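Local coordinates for protein lipase (Pelosinus fermentans, PDB 5AH0) that hydrolyses ester bonds as a lipase, accepting the synthetic polyester poly(butylene adipate-co-terephthalate) among its substrates, at residues E60-A63 / Y64-G68; V120-L123 / V124-K128; K252-S255 / D256-Y259; S371-K374 / G375-E378. One frame throughout, in Å; residues are numbered along the deposited sequence.

Interaction 1 of 4, residues E60-A63 / Y64-G68; sequences ELYA and YIKGG
Lys66 lies alongside Tyr62, one helical turn back, both side chains heading the same way. Its CB sits 4.3 Å above the plane of the Tyr62 ring, over the centre, and also reaches Tyr62 O at 3.2 Å. With CG anti to the backbone N (chi1 -179°), the chain then leaves the ring, CG lying 4.1 Å from Tyr62 OH. It bends at chi2, then straightens, and NZ ends in hydrogen bonds to the carbonyls of Pro94 and Trp96. On another side of the helix Ile65 repeats the i to i+4 step: CG1 rests on Leu61 O at 3.3 Å, and CD1 meets Leu61 CD1 at 3.9 Å. Both of these side chains are buried against strand 6-9. The last turn closes less neatly. Gly67 N bonds Ala63 O at 2.8 Å, but from 38° out of the carbonyl plane. Gly67 then leaves helical angles with positive phi (112°), a backbone that suits glycine, and the chain passes into strand 68-71. This is the glycine-terminated C-terminal end of an alpha/beta-hydrolase helix packed on the central sheet, the same helix that supplies Asp56 to the zinc site.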
loop_
_atom_site.group_PDB
_atom_site.type_symbol
_atom_site.label_atom_id
_atom_site.label_comp_id
_atom_site.label_asym_id
_atom_site.label_seq_id
_atom_site.Cartn_x
_atom_site.Cartn_y
_atom_site.Cartn_z
ATOM N N GLU A 60 -8.968 -1.596 7.956
ATOM C CA GLU A 60 -7.990 -2.291 8.783
ATOM C C GLU A 60 -6.972 -1.316 9.341
ATOM O O GLU A 60 -6.543 -1.449 10.484
ATOM C CB GLU A 60 -7.308 -3.397 7.985
ATOM C CG GLU A 60 -8.265 -4.500 7.565
ATOM C CD GLU A 60 -7.697 -5.388 6.477
ATOM O OE1 GLU A 60 -6.497 -5.249 6.175
ATOM O OE2 GLU A 60 -8.452 -6.221 5.923
ATOM N N LEU A 61 -6.602 -0.332 8.530
ATOM C CA LEU A 61 -5.596 0.663 8.907
ATOM C C LEU A 61 -6.097 1.526 10.058
ATOM O O LEU A 61 -5.356 1.780 11.012
ATOM C CB LEU A 61 -5.210 1.530 7.698
ATOM C CG LEU A 61 -4.062 2.542 7.819
ATOM C CD1 LEU A 61 -2.846 1.917 8.439
ATOM C CD2 LEU A 61 -3.692 3.067 6.446
ATOM N N TYR A 62 -7.346 1.984 9.959
ATOM C CA TYR A 62 -7.952 2.809 11.010
ATOM C C TYR A 62 -7.897 2.089 12.343
ATOM O O TYR A 62 -7.445 2.644 13.339
ATOM C CB TYR A 62 -9.405 3.185 10.671
ATOM C CG TYR A 62 -10.108 3.956 11.780
ATOM C CD1 TYR A 62 -10.002 5.338 11.866
ATOM C CD2 TYR A 62 -10.876 3.300 12.734
ATOM C CE1 TYR A 62 -10.630 6.044 12.878
ATOM C CE2 TYR A 62 -11.514 4.001 13.754
ATOM C CZ TYR A 62 -11.385 5.370 13.819
ATOM O OH TYR A 62 -12.013 6.066 14.825
ATOM N N ALA A 63 -8.377 0.853 12.358
ATOM C CA ALA A 63 -8.355 0.044 13.567
ATOM C C ALA A 63 -6.925 -0.225 14.021
ATOM O O ALA A 63 -6.643 -0.211 15.220
ATOM C CB ALA A 63 -9.088 -1.268 13.349
ATOM N N TYR A 64 -6.021 -0.467 13.070
ATOM C CA TYR A 64 -4.669 -0.865 13.449
ATOM C C TYR A 64 -3.961 0.258 14.186
ATOM O O TYR A 64 -3.280 0.018 15.176
ATOM C CB TYR A 64 -3.858 -1.305 12.227
ATOM C CG TYR A 64 -2.707 -2.205 12.604
ATOM C CD1 TYR A 64 -1.492 -1.675 13.022
ATOM C CD2 TYR A 64 -2.849 -3.587 12.584
ATOM C CE1 TYR A 64 -0.444 -2.496 13.387
ATOM C CE2 TYR A 64 -1.806 -4.421 12.946
ATOM C CZ TYR A 64 -0.604 -3.869 13.346
ATOM O OH TYR A 64 0.441 -4.687 13.714
ATOM N N ILE A 65 -4.148 1.479 13.704
ATOM C CA ILE A 65 -3.591 2.672 14.332
ATOM C C ILE A 65 -4.332 3.084 15.610
ATOM O O ILE A 65 -3.767 3.091 16.708
ATOM C CB ILE A 65 -3.611 3.862 13.359
ATOM C CG1 ILE A 65 -2.758 3.563 12.123
ATOM C CG2 ILE A 65 -3.084 5.097 14.038
ATOM C CD1 ILE A 65 -2.726 4.699 11.110
ATOM N N LYS A 66 -5.606 3.425 15.447
ATOM C CA LYS A 66 -6.420 3.977 16.531
ATOM C C LYS A 66 -6.656 2.969 17.647
ATOM O O LYS A 66 -6.628 3.319 18.822
ATOM C CB LYS A 66 -7.765 4.468 15.987
ATOM C CG LYS A 66 -8.658 5.085 17.019
ATOM C CD LYS A 66 -7.944 6.196 17.766
ATOM C CE LYS A 66 -8.928 7.005 18.605
ATOM N NZ LYS A 66 -8.233 8.061 19.385
ATOM N N GLY A 67 -6.877 1.718 17.262
ATOM C CA GLY A 67 -7.218 0.667 18.200
ATOM C C GLY A 67 -8.649 0.233 17.962
ATOM O O GLY A 67 -9.477 1.033 17.524
ATOM N N GLY A 68 -8.946 -1.034 18.229
ATOM C CA GLY A 68 -10.318 -1.519 18.168
ATOM C C GLY A 68 -10.498 -2.725 17.269
ATOM O O GLY A 68 -9.526 -3.395 16.910
#

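Interaction 2 of 4, residues V120-L123 / V124-K128; sequences VRTL and VQLLK
At Leu123, CG stands opposite the backbone N (chi1 174°), whereas Leu127, a turn later, has CG anti to the carbonyl carbon (chi1 -72°), and the two side chains cross obliquely, Leu123 CG meeting Leu127 CD1 at 4.1 Å. Leu127 CG also lies 3.2 Å from Leu123 O, the same oxygen that takes the Leu127 N-H in the carbonyl plane at 2.9 Å. Val124 turns both methyls back on the preceding turn. Its chi1 of -58° puts CG2 in the crowded position between backbone N and carbonyl carbon, where it presses on Arg121 O at 3.1 Å, while CG1 touches Val120 O at 3.3 Å. That is tight packing of a branched side chain against helix carbonyls. The helix, 116-129, follows strand 108-113; in alpha/beta-hydrolases the sharp turn between such a strand and helix is the nucleophile elbow, so this is probably the helix that the elbow leads into. Its apolar residues are shared out: Val120 and Leu123 pack on strand 108-113 and on Leu61 of helix 54-66, and Val124 packs on Val153 and Ile156 of the next strand. The polar residues have their own mates. Arg121 bonds Asn248 through NH2, and Thr122 OG1 turns back to Gln118 O. The Gln125 side chain bends at chi2, and its OE1 takes the backbone N-H of Lys252, while its CB stays 3.4 Å from Thr122 O. Leu126 comes in over Thr122, with CG 3.5 Å from the Thr122 carbonyl oxygen.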
loop_
_atom_site.group_PDB
_atom_site.type_symbol
_atom_site.label_atom_id
_atom_site.label_comp_id
_atom_site.label_asym_id
_atom_site.label_seq_id
_atom_site.Cartn_x
_atom_site.Cartn_y
_atom_site.Cartn_z
ATOM N N VAL A 120 -3.928 4.800 1.841
ATOM C CA VAL A 120 -3.914 5.924 2.770
ATOM C C VAL A 120 -4.642 7.150 2.219
ATOM O O VAL A 120 -5.205 7.932 2.990
ATOM C CB VAL A 120 -2.478 6.297 3.171
ATOM C CG1 VAL A 120 -1.825 5.119 3.899
ATOM C CG2 VAL A 120 -1.663 6.718 1.962
ATOM N N ARG A 121 -4.661 7.297 0.895
ATOM C CA ARG A 121 -5.539 8.277 0.249
ATOM C C ARG A 121 -6.995 7.981 0.629
ATOM O O ARG A 121 -7.796 8.884 0.893
ATOM C CB ARG A 121 -5.390 8.235 -1.272
ATOM C CG ARG A 121 -4.156 8.922 -1.843
ATOM C CD ARG A 121 -4.000 8.559 -3.325
ATOM N NE ARG A 121 -5.209 8.873 -4.093
ATOM C CZ ARG A 121 -5.554 8.286 -5.234
ATOM N NH1 ARG A 121 -4.791 7.336 -5.764
ATOM N NH2 ARG A 121 -6.666 8.649 -5.848
ATOM N N THR A 122 -7.324 6.697 0.646
ATOM C CA THR A 122 -8.671 6.255 0.959
ATOM C C THR A 122 -8.970 6.476 2.434
ATOM O O THR A 122 -10.060 6.934 2.799
ATOM C CB THR A 122 -8.856 4.778 0.592
ATOM O OG1 THR A 122 -8.543 4.602 -0.797
ATOM C CG2 THR A 122 -10.277 4.320 0.858
ATOM N N LEU A 123 -7.997 6.162 3.281
ATOM C CA LEU A 123 -8.145 6.390 4.708
ATOM C C LEU A 123 -8.503 7.841 5.008
ATOM O O LEU A 123 -9.426 8.095 5.775
ATOM C CB LEU A 123 -6.874 6.002 5.456
ATOM C CG LEU A 123 -6.908 6.360 6.938
ATOM C CD1 LEU A 123 -7.962 5.529 7.650
ATOM C CD2 LEU A 123 -5.538 6.163 7.571
ATOM N N VAL A 124 -7.780 8.790 4.414
ATOM C CA VAL A 124 -8.008 10.200 4.747
ATOM C C VAL A 124 -9.344 10.676 4.176
ATOM O O VAL A 124 -9.985 11.573 4.741
ATOM C CB VAL A 124 -6.865 11.130 4.248
ATOM C CG1 VAL A 124 -5.517 10.701 4.833
ATOM C CG2 VAL A 124 -6.813 11.174 2.732
ATOM N N GLN A 125 -9.774 10.054 3.079
ATOM C CA GLN A 125 -11.071 10.378 2.490
ATOM C C GLN A 125 -12.192 10.008 3.457
ATOM O O GLN A 125 -13.167 10.742 3.605
ATOM C CB GLN A 125 -11.270 9.668 1.154
ATOM C CG GLN A 125 -12.479 10.186 0.386
ATOM C CD GLN A 125 -12.261 11.571 -0.205
ATOM O OE1 GLN A 125 -11.144 11.937 -0.574
ATOM N NE2 GLN A 125 -13.324 12.365 -0.250
ATOM N N LEU A 126 -12.037 8.864 4.112
ATOM C CA LEU A 126 -13.006 8.383 5.080
ATOM C C LEU A 126 -12.907 9.173 6.385
ATOM O O LEU A 126 -13.927 9.469 7.021
ATOM C CB LEU A 126 -12.794 6.891 5.331
ATOM C CG LEU A 126 -13.221 6.045 4.126
ATOM C CD1 LEU A 126 -12.994 4.557 4.364
ATOM C CD2 LEU A 126 -14.677 6.326 3.772
ATOM N N LEU A 127 -11.685 9.534 6.770
ATOM C CA LEU A 127 -11.473 10.365 7.954
ATOM C C LEU A 127 -12.234 11.678 7.863
ATOM O O LEU A 127 -12.962 12.068 8.786
ATOM C CB LEU A 127 -9.987 10.660 8.155
ATOM C CG LEU A 127 -9.151 9.485 8.625
ATOM C CD1 LEU A 127 -7.729 9.928 8.865
ATOM C CD2 LEU A 127 -9.761 8.925 9.900
ATOM N N LYS A 128 -12.068 12.345 6.730
ATOM C CA LYS A 128 -12.607 13.677 6.544
ATOM C C LYS A 128 -14.109 13.681 6.367
ATOM O O LYS A 128 -14.801 14.530 6.927
ATOM C CB LYS A 128 -11.955 14.340 5.333
ATOM C CG LYS A 128 -10.578 14.889 5.587
ATOM C CD LYS A 128 -10.674 15.974 6.637
ATOM C CE LYS A 128 -9.456 16.851 6.623
ATOM N NZ LYS A 128 -9.255 17.398 5.245
#

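Interaction 3 of 4, residues K252-S255 / D256-Y259; sequences KAQS and DIYY
Tyr259 brings the hydroxyl end and edge of its ring up to the backbone of Ala253 and Gln254. Gln254 N donates to Tyr259 OH at 2.9 Å, a nearly straight bond (165°), while Gln254 O meets the ring edge in plane, 3.6 Å from Tyr259 CE1. Ala253 fits against the same end of the phenol, its CB 4.0 Å from Tyr259 CE1. Ile257, two residues earlier on the same arm, puts CG2 over one ring face, 3.8 Å above the plane and offset toward the rim. A type I turn from Gln254 to Ile257 bends the chain sharply (the arms run 122° apart) and brings these groups together. Across it Gln254 and Ile257 lie side by side: Ile257 CD1 is 3.7 Å from Gln254 CB, and Gln254 then bends at chi2 (-69°). With a phenylalanine in place of Tyr259 the hydroxyl is gone, and the Gln254 N-H would probably be left without its acceptor, so that the arm before the turn is less firmly tied to the strand. The turn leads from helix 241-250 into strand 258-265, which runs between strands 153-159 and 346-348, while Gln254 and Ile257 both pack on Val124 of helix 116-129.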
loop_
_atom_site.group_PDB
_atom_site.type_symbol
_atom_site.label_atom_id
_atom_site.label_comp_id
_atom_site.label_asym_id
_atom_site.label_seq_id
_atom_site.Cartn_x
_atom_site.Cartn_y
_atom_site.Cartn_z
ATOM N N LYS A 252 -10.163 12.094 -3.226
ATOM C CA LYS A 252 -9.610 13.346 -3.715
ATOM C C LYS A 252 -8.586 13.911 -2.753
ATOM O O LYS A 252 -8.582 13.576 -1.569
ATOM C CB LYS A 252 -10.726 14.374 -3.944
ATOM C CG LYS A 252 -11.873 13.908 -4.834
ATOM C CD LYS A 252 -13.018 14.910 -4.759
ATOM C CE LYS A 252 -14.211 14.525 -5.628
ATOM N NZ LYS A 252 -14.073 15.076 -7.003
ATOM N N ALA A 253 -7.723 14.780 -3.265
ATOM C CA ALA A 253 -6.691 15.383 -2.437
ATOM C C ALA A 253 -7.342 16.324 -1.439
ATOM O O ALA A 253 -8.057 17.242 -1.831
ATOM C CB ALA A 253 -5.672 16.119 -3.292
ATOM N N GLN A 254 -7.115 16.077 -0.152
ATOM C CA GLN A 254 -7.657 16.939 0.896
ATOM C C GLN A 254 -6.881 18.243 1.003
ATOM O O GLN A 254 -5.705 18.311 0.654
ATOM C CB GLN A 254 -7.669 16.203 2.234
ATOM C CG GLN A 254 -8.315 14.831 2.126
ATOM C CD GLN A 254 -9.813 14.916 1.867
ATOM O OE1 GLN A 254 -10.450 15.930 2.159
ATOM N NE2 GLN A 254 -10.372 13.862 1.283
ATOM N N SER A 255 -7.545 19.265 1.524
ATOM C CA SER A 255 -7.002 20.616 1.573
ATOM C C SER A 255 -5.927 20.794 2.630
ATOM O O SER A 255 -5.002 21.583 2.452
ATOM C CB SER A 255 -8.128 21.616 1.838
ATOM O OG SER A 255 -9.152 21.477 0.872
ATOM N N ASP A 256 -6.055 20.068 3.733
ATOM C CA ASP A 256 -5.182 20.266 4.885
ATOM C C ASP A 256 -4.138 19.167 5.016
ATOM O O ASP A 256 -3.680 18.884 6.124
ATOM C CB ASP A 256 -6.000 20.318 6.165
ATOM C CG ASP A 256 -6.877 19.109 6.312
ATOM O OD1 ASP A 256 -7.193 18.497 5.268
ATOM O OD2 ASP A 256 -7.231 18.761 7.460
ATOM N N ILE A 257 -3.810 18.518 3.900
ATOM C CA ILE A 257 -2.798 17.468 3.891
ATOM C C ILE A 257 -1.671 17.752 2.893
ATOM O O ILE A 257 -1.924 17.990 1.713
ATOM C CB ILE A 257 -3.407 16.101 3.526
ATOM C CG1 ILE A 257 -4.558 15.743 4.459
ATOM C CG2 ILE A 257 -2.336 15.012 3.553
ATOM C CD1 ILE A 257 -5.137 14.370 4.184
ATOM N N TYR A 258 -0.427 17.704 3.351
ATOM C CA TYR A 258 0.695 17.796 2.427
ATOM C C TYR A 258 0.866 16.460 1.676
ATOM O O TYR A 258 0.844 15.390 2.287
ATOM C CB TYR A 258 1.977 18.156 3.178
ATOM C CG TYR A 258 2.078 19.603 3.620
ATOM C CD1 TYR A 258 2.506 20.596 2.741
ATOM C CD2 TYR A 258 1.765 19.974 4.922
ATOM C CE1 TYR A 258 2.607 21.920 3.146
ATOM C CE2 TYR A 258 1.864 21.288 5.333
ATOM C CZ TYR A 258 2.287 22.255 4.441
ATOM O OH TYR A 258 2.385 23.566 4.850
ATOM N N TYR A 259 1.019 16.510 0.355
ATOM C CA TYR A 259 1.195 15.280 -0.407
ATOM C C TYR A 259 2.570 15.230 -1.074
ATOM O O TYR A 259 2.948 16.140 -1.816
ATOM C CB TYR A 259 0.114 15.128 -1.471
ATOM C CG TYR A 259 -1.274 14.838 -0.940
ATOM C CD1 TYR A 259 -2.095 15.868 -0.498
ATOM C CD2 TYR A 259 -1.783 13.546 -0.921
ATOM C CE1 TYR A 259 -3.381 15.619 -0.029
ATOM C CE2 TYR A 259 -3.072 13.286 -0.456
ATOM C CZ TYR A 259 -3.867 14.329 -0.014
ATOM O OH TYR A 259 -5.139 14.095 0.456
#

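Interaction 4 of 4, residues S371-K374 / G375-E378; sequences SWYK and GLAE
Gly375, Leu376, Ala377 and Glu378 each give their N-H to the carbonyl four residues back, a regular alpha-helical turn in which Ala377 N to Tyr373 O, at 2.9 Å, is nearly straight (169°). On the outer side Lys374 and Glu378 reach across one another and form a salt bridge, Lys374 NZ to Glu378 OE2 3.1 Å. Lys374 is extended until a bend at chi4 (-65°) drops NZ onto the carboxylate from above its plane, 35° out of it. Glu378, with CG anti to its carbonyl carbon, runs back over the preceding turn, CG lying 3.3 Å from Lys374 O. Lys374 has a second partner in a cation-pi contact with Tyr39. Were Glu378 an alanine, the Lys374 ammonium would lose its carboxylate mate and would probably be freer to swing. On the inner side Leu376 CD2 reaches both aromatic residues of the turn before, Trp372 CZ3 at 4.2 Å and Tyr373 CD1 at 4.5 Å. Trp372 CE3 in turn stands 3.6 Å above the centre of the Tyr373 ring, and Tyr373 OH is hydrogen-bonded to Ala360 O. Leu376 and Tyr373 rest on strand 153-159. An i to i+4 salt bridge outside and a largely buried apolar and aromatic face on the other side mark an amphipathic helix, here the last one of an alpha/beta-hydrolase fold, lying against the central sheet.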
loop_
_atom_site.group_PDB
_atom_site.type_symbol
_atom_site.label_atom_id
_atom_site.label_comp_id
_atom_site.label_asym_id
_atom_site.label_seq_id
_atom_site.Cartn_x
_atom_site.Cartn_y
_atom_site.Cartn_z
ATOM N N SER A 371 19.448 5.971 5.866
ATOM C CA SER A 371 19.754 7.384 5.843
ATOM C C SER A 371 18.769 8.122 4.932
ATOM O O SER A 371 18.362 9.238 5.239
ATOM C CB SER A 371 21.194 7.589 5.391
ATOM O OG SER A 371 21.506 8.956 5.263
ATOM N N TRP A 372 18.363 7.503 3.824
ATOM C CA TRP A 372 17.370 8.137 2.947
ATOM C C TRP A 372 16.032 8.359 3.665
ATOM O O TRP A 372 15.436 9.435 3.574
ATOM C CB TRP A 372 17.140 7.304 1.701
ATOM C CG TRP A 372 16.261 7.964 0.652
ATOM C CD1 TRP A 372 16.682 8.718 -0.405
ATOM C CD2 TRP A 372 14.829 7.916 0.557
ATOM N NE1 TRP A 372 15.608 9.133 -1.153
ATOM C CE2 TRP A 372 14.459 8.661 -0.580
ATOM C CE3 TRP A 372 13.826 7.327 1.332
ATOM C CZ2 TRP A 372 13.129 8.829 -0.967
ATOM C CZ3 TRP A 372 12.504 7.491 0.945
ATOM C CH2 TRP A 372 12.166 8.241 -0.191
ATOM N N TYR A 373 15.571 7.336 4.379
ATOM C CA TYR A 373 14.329 7.434 5.143
ATOM C C TYR A 373 14.456 8.393 6.325
ATOM O O TYR A 373 13.488 9.060 6.689
ATOM C CB TYR A 373 13.880 6.045 5.616
ATOM C CG TYR A 373 13.104 5.326 4.536
ATOM C CD1 TYR A 373 11.744 5.558 4.374
ATOM C CD2 TYR A 373 13.734 4.449 3.647
ATOM C CE1 TYR A 373 11.016 4.928 3.376
ATOM C CE2 TYR A 373 13.006 3.808 2.641
ATOM C CZ TYR A 373 11.645 4.058 2.518
ATOM O OH TYR A 373 10.899 3.442 1.540
ATOM N N LYS A 374 15.646 8.475 6.915
ATOM C CA LYS A 374 15.899 9.477 7.949
ATOM C C LYS A 374 15.700 10.876 7.349
ATOM O O LYS A 374 15.060 11.740 7.951
ATOM C CB LYS A 374 17.302 9.314 8.529
ATOM C CG LYS A 374 17.684 10.293 9.609
ATOM C CD LYS A 374 18.966 9.811 10.270
ATOM C CE LYS A 374 19.435 10.729 11.391
ATOM N NZ LYS A 374 19.810 12.066 10.877
ATOM N N GLY A 375 16.234 11.078 6.148
ATOM C CA GLY A 375 16.065 12.329 5.437
ATOM C C GLY A 375 14.607 12.665 5.218
ATOM O O GLY A 375 14.193 13.811 5.392
ATOM N N LEU A 376 13.819 11.664 4.844
ATOM C CA LEU A 376 12.389 11.869 4.647
ATOM C C LEU A 376 11.713 12.281 5.948
ATOM O O LEU A 376 10.968 13.264 5.968
ATOM C CB LEU A 376 11.730 10.607 4.081
ATOM C CG LEU A 376 10.191 10.630 4.005
ATOM C CD1 LEU A 376 9.669 11.883 3.278
ATOM C CD2 LEU A 376 9.633 9.345 3.346
ATOM N N ALA A 377 11.981 11.555 7.034
ATOM C CA ALA A 377 11.392 11.896 8.336
ATOM C C ALA A 377 11.726 13.325 8.777
ATOM O O ALA A 377 10.863 14.022 9.314
ATOM C CB ALA A 377 11.842 10.922 9.395
ATOM N N GLU A 378 12.973 13.749 8.559
ATOM C CA GLU A 378 13.390 15.118 8.869
ATOM C C GLU A 378 12.527 16.112 8.118
ATOM O O GLU A 378 12.036 17.075 8.706
ATOM C CB GLU A 378 14.860 15.360 8.512
ATOM C CG GLU A 378 15.867 14.570 9.331
ATOM C CD GLU A 378 17.306 14.727 8.823
ATOM O OE1 GLU A 378 17.502 15.143 7.657
ATOM O OE2 GLU A 378 18.244 14.444 9.601
#

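How the interactions relate
Interactions 1 and 2 are helical turns on neighbouring helices that pack directly together: Leu61 CD2 lies 3.8 Å from Val120 CG1 and the same distance from Leu123 CD2. Interaction 2 is wholly buried and interaction 1 partly so, with no exposed residue among those touching in either; interactions 3 and 4 lie nearer the surface and each include exposed residues. Interaction 3 is the odd one, a turn rather than a helix, in which a tyrosine hydroxyl holds backbone. It joins interaction 2 through Gln125 and through a Lys128 to Asp256 salt bridge, modelled too close for its length to be trusted. Interaction 4 stands apart, its nearest atoms about 9 Å from interaction 3, and alone carries a salt bridge within its own turn.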